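PDB 4OUA: proteolytically activated form of PPO4 Tyrosinase from Agaricus bisporus var. bisporus H97, which uses a pair of copper ions to hydroxylate monophenols and oxidise the resulting o-diphenols to o-quinones, the first step of melanin synthesis. Local coordinates for residues Asp286-Gly298 / Val365-Tyr377. Sequence-based numbering, arbitrary orientation.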
ATOM      1  N   ASP A 286       1.945   5.549  -3.653  1.00 29.37           N
ATOM      2  CA  ASP A 286       2.096   5.316  -5.080  1.00 27.10           C
ATOM      3  C   ASP A 286       1.503   6.472  -5.874  1.00 28.32           C
ATOM      4  O   ASP A 286       1.980   6.798  -6.961  1.00 32.60           O
ATOM      5  CB  ASP A 286       1.434   3.999  -5.483  1.00 26.89           C
ATOM      6  CG  ASP A 286       1.735   3.612  -6.915  1.00 29.09           C
ATOM      7  OD1 ASP A 286       2.774   2.961  -7.147  1.00 29.40           O
ATOM      8  OD2 ASP A 286       0.932   3.958  -7.807  1.00 32.60           O
ATOM      9  N   ARG A 287       0.462   7.092  -5.324  1.00 26.66           N
ATOM     10  CA  ARG A 287      -0.169   8.237  -5.969  1.00 25.89           C
ATOM     11  C   ARG A 287       0.780   9.427  -5.977  1.00 27.27           C
ATOM     12  O   ARG A 287       0.792  10.220  -6.917  1.00 25.02           O
ATOM     13  CB  ARG A 287      -1.475   8.610  -5.267  1.00 25.01           C
ATOM     14  CG  ARG A 287      -2.277   9.679  -5.993  1.00 27.81           C
ATOM     15  CD  ARG A 287      -3.592   9.963  -5.292  1.00 27.13           C
ATOM     16  NE  ARG A 287      -3.400  10.743  -4.075  1.00 35.48           N
ATOM     17  CZ  ARG A 287      -3.628  12.048  -3.984  1.00 29.90           C
ATOM     18  NH1 ARG A 287      -4.066  12.722  -5.037  1.00 36.98           N
ATOM     19  NH2 ARG A 287      -3.424  12.679  -2.837  1.00 33.89           N
ATOM     20  N   HIS A 288       1.571   9.544  -4.915  1.00 30.86           N
ATOM     21  CA  HIS A 288       2.584  10.585  -4.823  1.00 30.54           C
ATOM     22  C   HIS A 288       3.601  10.417  -5.944  1.00 34.43           C
ATOM     23  O   HIS A 288       4.016  11.390  -6.575  1.00 35.16           O
ATOM     24  CB  HIS A 288       3.280  10.543  -3.459  1.00 24.46           C
ATOM     25  CG  HIS A 288       2.418  11.007  -2.327  1.00 24.83           C
ATOM     26  ND1 HIS A 288       2.777  10.849  -1.006  1.00 20.45           N
ATOM     27  CD2 HIS A 288       1.216  11.633  -2.317  1.00 21.64           C
ATOM     28  CE1 HIS A 288       1.834  11.355  -0.230  1.00 19.82           C
ATOM     29  NE2 HIS A 288       0.876  11.836  -1.002  1.00 25.27           N
ATOM     30  N   LEU A 289       3.992   9.171  -6.185  1.00 30.78           N
ATOM     31  CA  LEU A 289       4.928   8.856  -7.255  1.00 33.58           C
ATOM     32  C   LEU A 289       4.355   9.258  -8.610  1.00 34.66           C
ATOM     33  O   LEU A 289       5.067   9.793  -9.456  1.00 36.95           O
ATOM     34  CB  LEU A 289       5.271   7.366  -7.240  1.00 29.00           C
ATOM     35  CG  LEU A 289       6.324   6.903  -8.244  1.00 25.59           C
ATOM     36  CD1 LEU A 289       7.621   7.665  -8.040  1.00 25.60           C
ATOM     37  CD2 LEU A 289       6.551   5.408  -8.114  1.00 34.89           C
ATOM     38  N   SER A 290       3.064   9.002  -8.806  1.00 34.15           N
ATOM     39  CA  SER A 290       2.387   9.375 -10.045  1.00 32.42           C
ATOM     40  C   SER A 290       2.343  10.891 -10.208  1.00 30.60           C
ATOM     41  O   SER A 290       2.574  11.411 -11.298  1.00 28.17           O
ATOM     42  CB  SER A 290       0.967   8.803 -10.082  1.00 27.25           C
ATOM     43  OG  SER A 290       0.983   7.389 -10.164  1.00 30.12           O
ATOM     44  N   LEU A 291       2.043  11.593  -9.118  1.00 34.97           N
ATOM     45  CA  LEU A 291       1.987  13.051  -9.130  1.00 33.57           C
ATOM     46  C   LEU A 291       3.368  13.652  -9.367  1.00 33.44           C
ATOM     47  O   LEU A 291       3.524  14.595 -10.143  1.00 31.30           O
ATOM     48  CB  LEU A 291       1.407  13.581  -7.819  1.00 26.06           C
ATOM     49  CG  LEU A 291      -0.093  13.389  -7.596  1.00 29.10           C
ATOM     50  CD1 LEU A 291      -0.519  14.006  -6.273  1.00 28.87           C
ATOM     51  CD2 LEU A 291      -0.886  13.988  -8.745  1.00 26.93           C
ATOM     52  N   TRP A 292       4.364  13.096  -8.687  1.00 35.11           N
ATOM     53  CA  TRP A 292       5.742  13.548  -8.830  1.00 34.19           C
ATOM     54  C   TRP A 292       6.234  13.350 -10.261  1.00 36.18           C
ATOM     55  O   TRP A 292       6.964  14.186 -10.792  1.00 42.01           O
ATOM     56  CB  TRP A 292       6.646  12.807  -7.844  1.00 33.32           C
ATOM     57  CG  TRP A 292       8.101  13.074  -8.038  1.00 31.93           C
ATOM     58  CD1 TRP A 292       8.833  14.081  -7.480  1.00 32.34           C
ATOM     59  CD2 TRP A 292       9.010  12.315  -8.843  1.00 35.31           C
ATOM     60  NE1 TRP A 292      10.143  13.997  -7.890  1.00 29.92           N
ATOM     61  CE2 TRP A 292      10.277  12.924  -8.727  1.00 33.39           C
ATOM     62  CE3 TRP A 292       8.875  11.182  -9.651  1.00 32.68           C
ATOM     63  CZ2 TRP A 292      11.400  12.435  -9.391  1.00 37.21           C
ATOM     64  CZ3 TRP A 292       9.993  10.700 -10.308  1.00 35.62           C
ATOM     65  CH2 TRP A 292      11.238  11.326 -10.174  1.00 39.31           C
ATOM     66  N   GLN A 293       5.826  12.245 -10.879  1.00 33.30           N
ATOM     67  CA  GLN A 293       6.176  11.971 -12.270  1.00 37.86           C
ATOM     68  C   GLN A 293       5.652  13.064 -13.195  1.00 32.67           C
ATOM     69  O   GLN A 293       6.277  13.386 -14.204  1.00 32.78           O
ATOM     70  CB  GLN A 293       5.626  10.612 -12.712  1.00 32.97           C
ATOM     71  CG  GLN A 293       6.307   9.413 -12.077  1.00 28.68           C
ATOM     72  CD  GLN A 293       5.658   8.103 -12.477  1.00 45.71           C
ATOM     73  OE1 GLN A 293       5.306   7.284 -11.626  1.00 47.86           O
ATOM     74  NE2 GLN A 293       5.490   7.899 -13.779  1.00 42.81           N
ATOM     75  N   ALA A 294       4.501  13.628 -12.845  1.00 24.48           N
ATOM     76  CA  ALA A 294       3.894  14.684 -13.644  1.00 23.54           C
ATOM     77  C   ALA A 294       4.734  15.957 -13.596  1.00 35.19           C
ATOM     78  O   ALA A 294       4.815  16.696 -14.577  1.00 40.35           O
ATOM     79  CB  ALA A 294       2.480  14.962 -13.164  1.00 26.76           C
ATOM     80  N   LEU A 295       5.362  16.206 -12.452  1.00 37.12           N
ATOM     81  CA  LEU A 295       6.192  17.394 -12.282  1.00 42.26           C
ATOM     82  C   LEU A 295       7.601  17.176 -12.824  1.00 38.76           C
ATOM     83  O   LEU A 295       8.201  18.087 -13.392  1.00 42.28           O
ATOM     84  CB  LEU A 295       6.262  17.797 -10.806  1.00 38.41           C
ATOM     85  CG  LEU A 295       4.948  18.201 -10.134  1.00 37.19           C
ATOM     86  CD1 LEU A 295       5.199  18.643  -8.700  1.00 33.74           C
ATOM     87  CD2 LEU A 295       4.248  19.299 -10.922  1.00 33.66           C
ATOM     88  N   TYR A 296       8.121  15.965 -12.649  1.00 34.34           N
ATOM     89  CA  TYR A 296       9.492  15.661 -13.043  1.00 33.57           C
ATOM     90  C   TYR A 296       9.577  14.535 -14.069  1.00 35.32           C
ATOM     91  O   TYR A 296      10.138  13.478 -13.784  1.00 35.30           O
ATOM     92  CB  TYR A 296      10.327  15.293 -11.815  1.00 31.86           C
ATOM     93  CG  TYR A 296      10.523  16.432 -10.843  1.00 34.14           C
ATOM     94  CD1 TYR A 296      11.516  17.380 -11.049  1.00 34.49           C
ATOM     95  CD2 TYR A 296       9.722  16.555  -9.716  1.00 34.59           C
ATOM     96  CE1 TYR A 296      11.701  18.422 -10.163  1.00 30.14           C
ATOM     97  CE2 TYR A 296       9.900  17.595  -8.825  1.00 36.62           C
ATOM     98  CZ  TYR A 296      10.892  18.525  -9.053  1.00 35.00           C
ATOM     99  OH  TYR A 296      11.075  19.562  -8.167  1.00 35.51           O
ATOM    100  N   PRO A 297       9.028  14.764 -15.271  1.00 36.08           N
ATOM    101  CA  PRO A 297       9.089  13.754 -16.332  1.00 33.04           C
ATOM    102  C   PRO A 297      10.521  13.513 -16.795  1.00 37.98           C
ATOM    103  O   PRO A 297      11.316  14.451 -16.842  1.00 43.18           O
ATOM    104  CB  PRO A 297       8.245  14.369 -17.450  1.00 24.15           C
ATOM    105  CG  PRO A 297       8.330  15.835 -17.216  1.00 32.98           C
ATOM    106  CD  PRO A 297       8.379  16.005 -15.726  1.00 35.63           C
ATOM    107  N   GLY A 298      10.844  12.266 -17.122  1.00 34.78           N
ATOM    108  CA  GLY A 298      12.177  11.924 -17.578  1.00 38.64           C
ATOM    109  C   GLY A 298      13.065  11.417 -16.459  1.00 47.41           C
ATOM    110  O   GLY A 298      14.044  10.712 -16.706  1.00 58.18           O
ATOM    111  N   VAL A 365       0.042  18.764 -18.591  1.00 41.76           N
ATOM    112  CA  VAL A 365      -0.130  17.941 -17.403  1.00 36.10           C
ATOM    113  C   VAL A 365       0.699  18.475 -16.239  1.00 37.90           C
ATOM    114  O   VAL A 365       0.221  18.542 -15.106  1.00 38.68           O
ATOM    115  CB  VAL A 365       0.256  16.472 -17.673  1.00 42.34           C
ATOM    116  CG1 VAL A 365       0.271  15.674 -16.377  1.00 39.03           C
ATOM    117  CG2 VAL A 365      -0.698  15.848 -18.680  1.00 41.09           C
ATOM    118  N   ARG A 366       1.939  18.860 -16.525  1.00 36.67           N
ATOM    119  CA  ARG A 366       2.840  19.364 -15.494  1.00 36.94           C
ATOM    120  C   ARG A 366       2.315  20.654 -14.870  1.00 40.61           C
ATOM    121  O   ARG A 366       2.563  20.930 -13.697  1.00 38.46           O
ATOM    122  CB  ARG A 366       4.240  19.590 -16.070  1.00 38.40           C
ATOM    123  CG  ARG A 366       5.221  20.213 -15.085  1.00 46.67           C
ATOM    124  CD  ARG A 366       6.661  20.079 -15.567  1.00 56.53           C
ATOM    125  NE  ARG A 366       6.884  20.736 -16.852  1.00 63.34           N
ATOM    126  CZ  ARG A 366       8.009  20.637 -17.554  1.00 69.53           C
ATOM    127  NH1 ARG A 366       9.015  19.902 -17.097  1.00 69.50           N
ATOM    128  NH2 ARG A 366       8.129  21.268 -18.715  1.00 68.86           N
ATOM    129  N   ASP A 367       1.586  21.439 -15.657  1.00 39.03           N
ATOM    130  CA  ASP A 367       1.027  22.692 -15.169  1.00 36.07           C
ATOM    131  C   ASP A 367      -0.267  22.453 -14.400  1.00 41.98           C
ATOM    132  O   ASP A 367      -0.541  23.127 -13.405  1.00 43.69           O
ATOM    133  CB  ASP A 367       0.781  23.660 -16.327  1.00 42.85           C
ATOM    134  CG  ASP A 367       2.069  24.108 -16.994  1.00 51.66           C
ATOM    135  OD1 ASP A 367       3.114  24.133 -16.309  1.00 52.04           O
ATOM    136  OD2 ASP A 367       2.035  24.433 -18.199  1.00 49.70           O
ATOM    137  N   TYR A 368      -1.057  21.489 -14.862  1.00 38.45           N
ATOM    138  CA  TYR A 368      -2.308  21.142 -14.198  1.00 33.24           C
ATOM    139  C   TYR A 368      -2.044  20.501 -12.841  1.00 35.35           C
ATOM    140  O   TYR A 368      -2.644  20.878 -11.835  1.00 35.09           O
ATOM    141  CB  TYR A 368      -3.136  20.199 -15.069  1.00 35.02           C
ATOM    142  CG  TYR A 368      -4.451  19.786 -14.447  1.00 36.68           C
ATOM    143  CD1 TYR A 368      -5.580  20.584 -14.576  1.00 37.25           C
ATOM    144  CD2 TYR A 368      -4.564  18.599 -13.735  1.00 38.44           C
ATOM    145  CE1 TYR A 368      -6.783  20.214 -14.012  1.00 34.64           C
ATOM    146  CE2 TYR A 368      -5.765  18.221 -13.168  1.00 35.94           C
ATOM    147  CZ  TYR A 368      -6.872  19.033 -13.309  1.00 37.58           C
ATOM    148  OH  TYR A 368      -8.073  18.666 -12.747  1.00 34.31           O
ATOM    149  N   ILE A 369      -1.140  19.528 -12.825  1.00 34.57           N
ATOM    150  CA  ILE A 369      -0.808  18.812 -11.602  1.00 33.51           C
ATOM    151  C   ILE A 369      -0.131  19.727 -10.591  1.00 37.43           C
ATOM    152  O   ILE A 369      -0.383  19.633  -9.389  1.00 38.79           O
ATOM    153  CB  ILE A 369       0.102  17.606 -11.893  1.00 33.93           C
ATOM    154  CG1 ILE A 369      -0.604  16.628 -12.831  1.00 31.52           C
ATOM    155  CG2 ILE A 369       0.489  16.908 -10.601  1.00 35.66           C
ATOM    156  CD1 ILE A 369      -1.918  16.115 -12.288  1.00 34.04           C
ATOM    157  N   ASN A 370       0.728  20.615 -11.082  1.00 38.50           N
ATOM    158  CA  ASN A 370       1.417  21.566 -10.218  1.00 34.20           C
ATOM    159  C   ASN A 370       0.429  22.471  -9.489  1.00 31.04           C
ATOM    160  O   ASN A 370       0.556  22.700  -8.287  1.00 32.63           O
ATOM    161  CB  ASN A 370       2.404  22.410 -11.024  1.00 37.53           C
ATOM    162  CG  ASN A 370       3.368  23.176 -10.141  1.00 38.91           C
ATOM    163  OD1 ASN A 370       4.470  22.708  -9.858  1.00 39.34           O
ATOM    164  ND2 ASN A 370       2.956  24.358  -9.697  1.00 43.56           N
ATOM    165  N   ASP A 371      -0.557  22.986 -10.219  1.00 34.94           N
ATOM    166  CA  ASP A 371      -1.615  23.780  -9.605  1.00 33.79           C
ATOM    167  C   ASP A 371      -2.405  22.931  -8.622  1.00 35.61           C
ATOM    168  O   ASP A 371      -2.857  23.417  -7.587  1.00 36.43           O
ATOM    169  CB  ASP A 371      -2.553  24.361 -10.664  1.00 32.00           C
ATOM    170  CG  ASP A 371      -1.911  25.469 -11.470  1.00 32.10           C
ATOM    171  OD1 ASP A 371      -0.822  25.940 -11.079  1.00 35.78           O
ATOM    172  OD2 ASP A 371      -2.503  25.876 -12.491  1.00 32.90           O
ATOM    173  N   HIS A 372      -2.566  21.655  -8.963  1.00 35.07           N
ATOM    174  CA  HIS A 372      -3.280  20.710  -8.117  1.00 29.99           C
ATOM    175  C   HIS A 372      -2.584  20.547  -6.768  1.00 35.69           C
ATOM    176  O   HIS A 372      -3.217  20.639  -5.715  1.00 33.53           O
ATOM    177  CB  HIS A 372      -3.401  19.359  -8.824  1.00 34.50           C
ATOM    178  CG  HIS A 372      -4.122  18.320  -8.027  1.00 32.20           C
ATOM    179  ND1 HIS A 372      -5.336  18.556  -7.419  1.00 36.55           N
ATOM    180  CD2 HIS A 372      -3.802  17.036  -7.739  1.00 27.16           C
ATOM    181  CE1 HIS A 372      -5.731  17.465  -6.791  1.00 38.04           C
ATOM    182  NE2 HIS A 372      -4.819  16.527  -6.969  1.00 35.22           N
ATOM    183  N   ILE A 373      -1.276  20.313  -6.810  1.00 33.84           N
ATOM    184  CA  ILE A 373      -0.490  20.151  -5.592  1.00 36.68           C
ATOM    185  C   ILE A 373      -0.477  21.429  -4.757  1.00 32.65           C
ATOM    186  O   ILE A 373      -0.706  21.388  -3.548  1.00 33.07           O
ATOM    187  CB  ILE A 373       0.959  19.741  -5.910  1.00 34.55           C
ATOM    188  CG1 ILE A 373       0.974  18.413  -6.673  1.00 31.35           C
ATOM    189  CG2 ILE A 373       1.774  19.642  -4.631  1.00 27.25           C
ATOM    190  CD1 ILE A 373       2.357  17.942  -7.063  1.00 30.41           C
ATOM    191  N   ASP A 374      -0.211  22.557  -5.411  1.00 32.63           N
ATOM    192  CA  ASP A 374      -0.200  23.861  -4.750  1.00 35.62           C
ATOM    193  C   ASP A 374      -1.505  24.150  -4.015  1.00 34.29           C
ATOM    194  O   ASP A 374      -1.501  24.606  -2.873  1.00 31.06           O
ATOM    195  CB  ASP A 374       0.059  24.973  -5.768  1.00 35.39           C
ATOM    196  CG  ASP A 374       1.485  24.988  -6.265  1.00 35.87           C
ATOM    197  OD1 ASP A 374       2.398  24.732  -5.453  1.00 33.55           O
ATOM    198  OD2 ASP A 374       1.690  25.260  -7.468  1.00 39.81           O
ATOM    199  N   ARG A 375      -2.619  23.881  -4.685  1.00 32.79           N
ATOM    200  CA  ARG A 375      -3.938  24.196  -4.157  1.00 29.58           C
ATOM    201  C   ARG A 375      -4.369  23.231  -3.054  1.00 44.31           C
ATOM    202  O   ARG A 375      -5.203  23.571  -2.214  1.00 46.14           O
ATOM    203  CB  ARG A 375      -4.962  24.189  -5.296  1.00 39.79           C
ATOM    204  CG  ARG A 375      -6.413  24.207  -4.853  1.00 39.61           C
ATOM    205  CD  ARG A 375      -7.338  24.381  -6.044  1.00 35.59           C
ATOM    206  NE  ARG A 375      -6.968  23.509  -7.153  1.00 41.19           N
ATOM    207  CZ  ARG A 375      -6.440  23.935  -8.296  1.00 40.27           C
ATOM    208  NH1 ARG A 375      -6.230  25.229  -8.490  1.00 37.10           N
ATOM    209  NH2 ARG A 375      -6.133  23.068  -9.251  1.00 43.91           N
ATOM    210  N   ARG A 376      -3.789  22.035  -3.047  1.00 42.59           N
ATOM    211  CA  ARG A 376      -4.211  21.001  -2.109  1.00 36.92           C
ATOM    212  C   ARG A 376      -3.268  20.855  -0.915  1.00 35.15           C
ATOM    213  O   ARG A 376      -3.717  20.639   0.210  1.00 39.89           O
ATOM    214  CB  ARG A 376      -4.345  19.658  -2.832  1.00 40.15           C
ATOM    215  CG  ARG A 376      -4.942  18.547  -1.982  1.00 35.34           C
ATOM    216  CD  ARG A 376      -5.295  17.340  -2.837  1.00 41.41           C
ATOM    217  NE  ARG A 376      -5.944  16.280  -2.069  1.00 44.15           N
ATOM    218  CZ  ARG A 376      -7.250  16.221  -1.831  1.00 41.34           C
ATOM    219  NH1 ARG A 376      -8.055  17.168  -2.293  1.00 40.48           N
ATOM    220  NH2 ARG A 376      -7.755  15.217  -1.125  1.00 38.83           N
ATOM    221  N   TYR A 377      -1.966  20.973  -1.157  1.00 34.39           N
ATOM    222  CA  TYR A 377      -0.984  20.772  -0.095  1.00 34.63           C
ATOM    223  C   TYR A 377      -0.171  22.030   0.193  1.00 40.01           C
ATOM    224  O   TYR A 377       0.790  21.994   0.961  1.00 41.17           O
ATOM    225  CB  TYR A 377      -0.042  19.622  -0.454  1.00 32.88           C
ATOM    226  CG  TYR A 377      -0.756  18.338  -0.807  1.00 35.62           C
ATOM    227  CD1 TYR A 377      -1.278  17.518   0.183  1.00 33.39           C
ATOM    228  CD2 TYR A 377      -0.907  17.946  -2.129  1.00 33.64           C
ATOM    229  CE1 TYR A 377      -1.933  16.344  -0.133  1.00 38.08           C
ATOM    230  CE2 TYR A 377      -1.559  16.776  -2.457  1.00 36.12           C
ATOM    231  CZ  TYR A 377      -2.070  15.978  -1.456  1.00 38.05           C
ATOM    232  OH  TYR A 377      -2.722  14.811  -1.777  1.00 38.29           O
TER
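Helix 286-295 and helix 365-377 run in roughly opposing directions, 127° apart with their axes 8.6 Å apart at closest approach, and come nearest where the CA atoms of Leu295 and Arg366 lie 5.0 Å from each other. At this end Ala294 CB sits 3.5 Å from Ile369 CG1, with Val365 CG1 beside it, while Ala294 O lies against CA and CB of Arg366. Leu295 meets Ile373 tip to tip, CD1 against CD1, and crosses the Asn370 side chain at about a right angle, its CD2 against CB and OD1. One turn back, the side chains of Leu291 and Ile369 cross obliquely, CD2 to CG2 3.7 Å, and Leu291 CD2 lies near the edge of the His372 ring. Past the end of helix 286-295, Pro297 CG lies loosely near Arg366 NH1.

The polar end is built on Arg287. Its chain leaves with CG anti to the backbone N (chi1 -172°) and bends at chi3 (75°), bringing NH2 to the edge of the Tyr377 ring, where it donates a bent hydrogen bond to OH, its exact length doubtful. Asp132 completes this cluster, taking salt bridges from Arg287 and Arg376 and a hydrogen bond from Tyr377; Asp353 forms a salt bridge with Arg287 NH1 and a hydrogen bond with His372 NE2. A leucine in place of Arg287 would probably leave Tyr377 OH without this donor and strip both aspartates of a salt-bridge partner. The helix carrying the copper ligand His282 is thus joined to helix 362-377, near the C-terminal end of the chain, by an aliphatic seam at one end and a buried arginine at the other, the two aspartates probably offsetting the nearby positive charges of Arg287 and Arg376.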